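Cellulose binding protein (Clavibacter michiganensis subsp. michiganensis, PDB 4JCW) is the expansin-like C-terminal part of what is probably an endoglucanase of beta-1,4-glucans, and probably binds cellulose. Local coordinates at residues C48-D53 with V63-Q68; G44-G49 with L148-Y153. All coordinates share one frame; numbering follows the deposited sequence.

How the contacts relate
The first partner of each contact lies in the same run of chain after helix 39-42. Residues 44-49 form the loop, and Cys48 and Gly49 also open the segment that leads into strand 51-56. In contact 1 the chain turns back at once: strand 59-68 pairs with strand 51-56 and closes a short hairpin within the double-psi beta-barrel domain. Contact 2 closes a far longer loop. It brings residues 148-153 of the expansin C-terminal domain against residues 44-49, and the hairpin of contact 1 lies within the span of chain between them. The two contacts touch where Val65 CB packs on Ala47 O, 3.5 Å apart. The loop that meets the second domain thus also packs on the open end of the hairpin.

Contact 1. Residues C48-D53 with V63-Q68; sequences CGTFLD and VQVADQ. With BGC (beta-D-glucopyranose), chain C.
This is an antiparallel strand pairing within the first domain of this expansin module, between strands 51-56 and 59-68 of one beta hairpin. Leu52 and Val63 form a hydrogen-bonded pair: Leu52 N donates to Val63 O, and Val63 N returns a bond to Leu52 O in its carbonyl plane. Beyond it Val65 N donates to Thr50 O at 2.8 Å with a nearly straight N-H...O angle of 172°. Gly49 N to Val65 O is a weak bond at 3.5 Å, where the first segment is already loop.

Phe51 and Gln64 form the non-hydrogen-bonded pair. Gln64 CG sits over one ring face of Phe51, 4.2 Å from the centroid and offset toward the rim, a CH-pi contact. Gln64 CG is anti to the backbone N (chi1 -167°) and the chain beyond is extended. This lays its amide within 15° of the ring plane. On the other face of the hairpin, Leu52 CG meets Val65 CG2 at 3.9 Å, and Leu52 and Val63 both pack on Val35.

At the far end of 63-68, Asp67 OD2 accepts from O2 of a bound glucose at 2.7 Å. Asn22 N holds Asp67 OD1. The pairing belongs to the double-psi beta-barrel domain of expansin-like proteins, with Asp67 at its sugar-binding surface.

Contact 2. Residues G44-G49 with L148-Y153; sequences GAAACG and LTRTDY. With BGC (beta-D-glucopyranose), chain B; BGC (beta-D-glucopyranose), chain D.
This contact belongs to the interface between the two domains of the expansin module, under the bound glucan. The loop 44-49 comes from the double-psi beta-barrel domain. Residues 148-153 leave strand 144-150 of the expansin C-terminal domain. No direct hydrogen bond joins the two segments.

Arg150 reaches across and lays its guanidinium on Ala46. Ala46 CB lies over one face, 3.5 Å from Arg150 NH1 and offset toward the rim. The chain starts anti to the backbone N and bends at chi3 (-55°), which turns the flat group over the methyl. Arg150 CD also packs against Gly44 O at 3.4 Å. Arg150 NH2 donates to Ile134 O, so the group is also tied to its own domain.

Water carries the polar link. One water donates to Gly44 O and Arg150 O. A second lies in the guanidinium plane, taking a bond from Arg150 NH1 and donating to Ala45 O. A third donates to Ala46 O and takes only a weak bond from the same NH1. Beside them Ala45 CB packs on Thr151 O and on Asp152 C.

Next comes an ST turn: Tyr153 N donates to Thr151 OG1 at 3.1 Å. Thr151 OG1 also lies over the Tyr153 ring face that is turned from the sugar. The opposite face serves as an aromatic platform for the chain B glucose, as is common in carbohydrate-binding proteins. The glucose C5 stands 3.4 Å above the plane, over the centre of the Tyr153 ring.

Contact 1. Residues C48-D53 with V63-Q68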
# COMPACT_ATOMS: atom_id res chain seq x y z
N CYS A 48 4.98 4.44 14.17
CA CYS A 48 5.74 4.86 12.99
C CYS A 48 6.28 6.28 13.16
O CYS A 48 5.58 7.18 13.62
CB CYS A 48 4.88 4.77 11.74
SG CYS A 48 4.53 3.04 11.27
N GLY A 49 7.54 6.48 12.76
CA GLY A 49 8.15 7.79 12.84
C GLY A 49 8.88 8.05 14.16
O GLY A 49 9.71 8.95 14.23
N THR A 50 8.56 7.26 15.18
CA THR A 50 9.21 7.44 16.49
C THR A 50 10.58 6.79 16.50
O THR A 50 10.94 6.06 15.59
CB THR A 50 8.37 6.88 17.67
OG1 THR A 50 8.31 5.44 17.59
CG2 THR A 50 6.95 7.47 17.65
N PHE A 51 11.36 7.09 17.54
CA PHE A 51 12.71 6.56 17.68
C PHE A 51 12.89 5.83 19.00
O PHE A 51 12.30 6.21 20.02
CB PHE A 51 13.74 7.69 17.61
CG PHE A 51 13.85 8.33 16.26
CD1 PHE A 51 14.88 7.97 15.39
CD2 PHE A 51 12.94 9.30 15.86
CE1 PHE A 51 14.99 8.56 14.15
CE2 PHE A 51 13.05 9.89 14.61
CZ PHE A 51 14.08 9.52 13.75
N LEU A 52 13.75 4.81 18.99
CA LEU A 52 14.14 4.12 20.21
C LEU A 52 15.63 4.32 20.44
O LEU A 52 16.43 4.20 19.51
CB LEU A 52 13.86 2.62 20.08
CG LEU A 52 12.50 2.17 19.53
CD1 LEU A 52 12.43 0.65 19.47
CD2 LEU A 52 11.36 2.73 20.39
N ASP A 53 16.00 4.64 21.68
CA ASP A 53 17.38 4.49 22.11
C ASP A 53 17.56 3.07 22.64
O ASP A 53 16.90 2.68 23.61
CB ASP A 53 17.76 5.51 23.18
CG ASP A 53 18.04 6.88 22.60
OD1 ASP A 53 18.39 6.96 21.40
OD2 ASP A 53 17.91 7.88 23.35
N VAL A 63 17.45 4.10 16.80
CA VAL A 63 16.87 3.54 15.59
C VAL A 63 15.49 4.12 15.34
O VAL A 63 14.75 4.42 16.29
CB VAL A 63 16.82 1.99 15.64
CG1 VAL A 63 18.22 1.41 15.65
CG2 VAL A 63 16.05 1.52 16.86
N GLN A 64 15.15 4.31 14.08
CA GLN A 64 13.81 4.76 13.72
C GLN A 64 12.88 3.57 13.62
O GLN A 64 13.23 2.54 13.02
CB GLN A 64 13.83 5.50 12.39
CG GLN A 64 12.53 6.25 12.12
CD GLN A 64 12.61 7.18 10.92
OE1 GLN A 64 13.59 7.20 10.19
NE2 GLN A 64 11.55 7.95 10.69
N VAL A 65 11.69 3.69 14.20
CA VAL A 65 10.70 2.65 14.04
C VAL A 65 10.17 2.74 12.61
O VAL A 65 9.59 3.75 12.20
CB VAL A 65 9.55 2.77 15.04
CG1 VAL A 65 8.52 1.68 14.78
CG2 VAL A 65 10.10 2.67 16.46
N ALA A 66 10.40 1.66 11.86
CA ALA A 66 10.18 1.65 10.43
C ALA A 66 9.17 0.60 9.99
O ALA A 66 8.61 0.69 8.90
CB ALA A 66 11.49 1.39 9.72
N ASP A 67 8.92 -0.38 10.85
CA ASP A 67 8.37 -1.64 10.37
C ASP A 67 7.71 -2.41 11.51
O ASP A 67 7.85 -2.07 12.68
CB ASP A 67 9.53 -2.45 9.77
CG ASP A 67 9.09 -3.45 8.71
OD1 ASP A 67 7.87 -3.59 8.42
OD2 ASP A 67 9.99 -4.12 8.14
N GLN A 68 6.96 -3.45 11.13
CA GLN A 68 6.28 -4.31 12.09
C GLN A 68 6.87 -5.71 11.99
O GLN A 68 7.00 -6.26 10.90
CB GLN A 68 4.79 -4.37 11.76
CG GLN A 68 4.00 -5.23 12.74
CD GLN A 68 2.51 -5.23 12.46
OE1 GLN A 68 1.72 -5.69 13.27
NE2 GLN A 68 2.12 -4.73 11.29
C2 BGC C . 7.92 -5.59 5.60
C3 BGC C . 6.69 -4.71 5.62
C4 BGC C . 5.47 -5.64 5.59
C5 BGC C . 5.55 -6.51 6.80
C6 BGC C . 4.42 -7.55 6.74
C1 BGC C . 7.91 -6.51 6.81
O1 BGC C . 9.09 -7.32 6.88
O2 BGC C . 9.11 -4.78 5.65
O3 BGC C . 6.76 -3.91 4.44
O4 BGC C . 4.15 -5.00 5.62
O5 BGC C . 6.72 -7.32 6.77
O6 BGC C . 4.47 -8.42 7.86

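Contact 2. Residues G44-G49 with L148-Y153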
# COMPACT_ATOMS: atom_id res chain seq x y z
N GLY A 44 -0.85 -0.39 15.55
CA GLY A 44 -1.57 -0.01 14.34
C GLY A 44 -0.87 1.10 13.57
O GLY A 44 -1.54 1.93 12.95
N ALA A 45 0.46 1.09 13.63
CA ALA A 45 1.35 2.08 12.99
C ALA A 45 1.49 3.40 13.74
O ALA A 45 2.17 4.31 13.27
CB ALA A 45 0.98 2.33 11.52
N ALA A 46 0.87 3.51 14.91
CA ALA A 46 1.03 4.73 15.71
C ALA A 46 2.49 4.92 16.14
O ALA A 46 2.91 6.04 16.45
CB ALA A 46 0.11 4.70 16.93
N ALA A 47 3.27 3.84 16.13
CA ALA A 47 4.67 3.94 16.53
C ALA A 47 5.55 4.40 15.37
O ALA A 47 6.73 4.69 15.56
CB ALA A 47 5.17 2.62 17.08
N CYS A 48 4.98 4.44 14.17
CA CYS A 48 5.74 4.86 12.99
C CYS A 48 6.28 6.28 13.16
O CYS A 48 5.58 7.18 13.62
CB CYS A 48 4.88 4.77 11.74
SG CYS A 48 4.53 3.04 11.27
N GLY A 49 7.54 6.48 12.76
CA GLY A 49 8.15 7.79 12.84
C GLY A 49 8.88 8.05 14.16
O GLY A 49 9.71 8.95 14.23
N LEU A 148 -9.06 12.45 9.64
CA LEU A 148 -8.57 11.37 8.79
C LEU A 148 -8.39 10.11 9.64
O LEU A 148 -8.26 10.18 10.87
CB LEU A 148 -7.24 11.75 8.13
CG LEU A 148 -7.22 13.02 7.27
CD1 LEU A 148 -5.84 13.21 6.67
CD2 LEU A 148 -8.28 13.00 6.18
N THR A 149 -8.40 8.95 8.98
CA THR A 149 -8.29 7.68 9.67
C THR A 149 -6.86 7.17 9.63
O THR A 149 -6.22 7.20 8.59
CB THR A 149 -9.20 6.62 9.00
OG1 THR A 149 -10.54 7.13 8.94
CG2 THR A 149 -9.20 5.33 9.79
N ARG A 150 -6.37 6.69 10.77
CA ARG A 150 -5.02 6.15 10.82
C ARG A 150 -5.01 4.77 10.17
O ARG A 150 -5.75 3.89 10.59
CB ARG A 150 -4.55 6.00 12.27
CG ARG A 150 -3.07 5.65 12.35
CD ARG A 150 -2.70 5.07 13.69
NE ARG A 150 -3.07 5.93 14.81
CZ ARG A 150 -2.30 6.89 15.32
NH1 ARG A 150 -1.11 7.13 14.78
NH2 ARG A 150 -2.72 7.61 16.35
N THR A 151 -4.18 4.58 9.16
CA THR A 151 -4.05 3.24 8.59
C THR A 151 -2.95 2.49 9.32
O THR A 151 -2.20 3.08 10.11
CB THR A 151 -3.69 3.26 7.10
OG1 THR A 151 -2.32 3.64 6.92
CG2 THR A 151 -4.60 4.21 6.33
N ASP A 152 -2.85 1.19 9.07
CA ASP A 152 -1.77 0.41 9.67
C ASP A 152 -0.49 0.42 8.82
O ASP A 152 0.42 -0.38 9.06
CB ASP A 152 -2.22 -1.03 9.96
CG ASP A 152 -2.60 -1.80 8.70
OD1 ASP A 152 -2.26 -1.36 7.58
OD2 ASP A 152 -3.24 -2.85 8.84
N TYR A 153 -0.45 1.29 7.81
CA TYR A 153 0.74 1.37 6.93
C TYR A 153 1.38 2.76 6.86
O TYR A 153 2.13 3.06 5.94
CB TYR A 153 0.45 0.81 5.54
CG TYR A 153 -0.65 1.52 4.78
CD1 TYR A 153 -0.36 2.55 3.88
CD2 TYR A 153 -1.98 1.17 4.97
CE1 TYR A 153 -1.38 3.21 3.19
CE2 TYR A 153 -3.00 1.80 4.26
CZ TYR A 153 -2.69 2.82 3.39
OH TYR A 153 -3.72 3.45 2.71
C2 BGC B . 0.63 -0.36 0.21
C3 BGC B . -0.52 0.64 0.22
C4 BGC B . -1.76 -0.08 0.68
C5 BGC B . -1.59 -0.67 2.03
C6 BGC B . -2.88 -1.47 2.25
C1 BGC B . 0.77 -0.87 1.66
O2 BGC B . 1.88 0.24 -0.24
O3 BGC B . -0.69 1.14 -1.12
O4 BGC B . -2.93 0.72 0.76
O5 BGC B . -0.47 -1.55 2.02
O6 BGC B . -2.88 -2.14 3.49
C2 BGC D . -5.06 1.50 0.31
C3 BGC D . -6.09 1.62 -0.78
C4 BGC D . -5.51 2.44 -1.93
C5 BGC D . -4.28 1.73 -2.46
C6 BGC D . -3.63 2.63 -3.53
C1 BGC D . -3.87 0.83 -0.28
O2 BGC D . -5.55 0.67 1.38
O3 BGC D . -7.18 2.27 -0.14
O4 BGC D . -6.38 2.64 -3.08
O5 BGC D . -3.33 1.60 -1.38
O6 BGC D . -3.26 3.92 -3.01
O HOH W 1 -4.11 1.96 12.42
O HOH W 2 0.32 6.32 12.21
O HOH W 3 1.93 8.23 15.21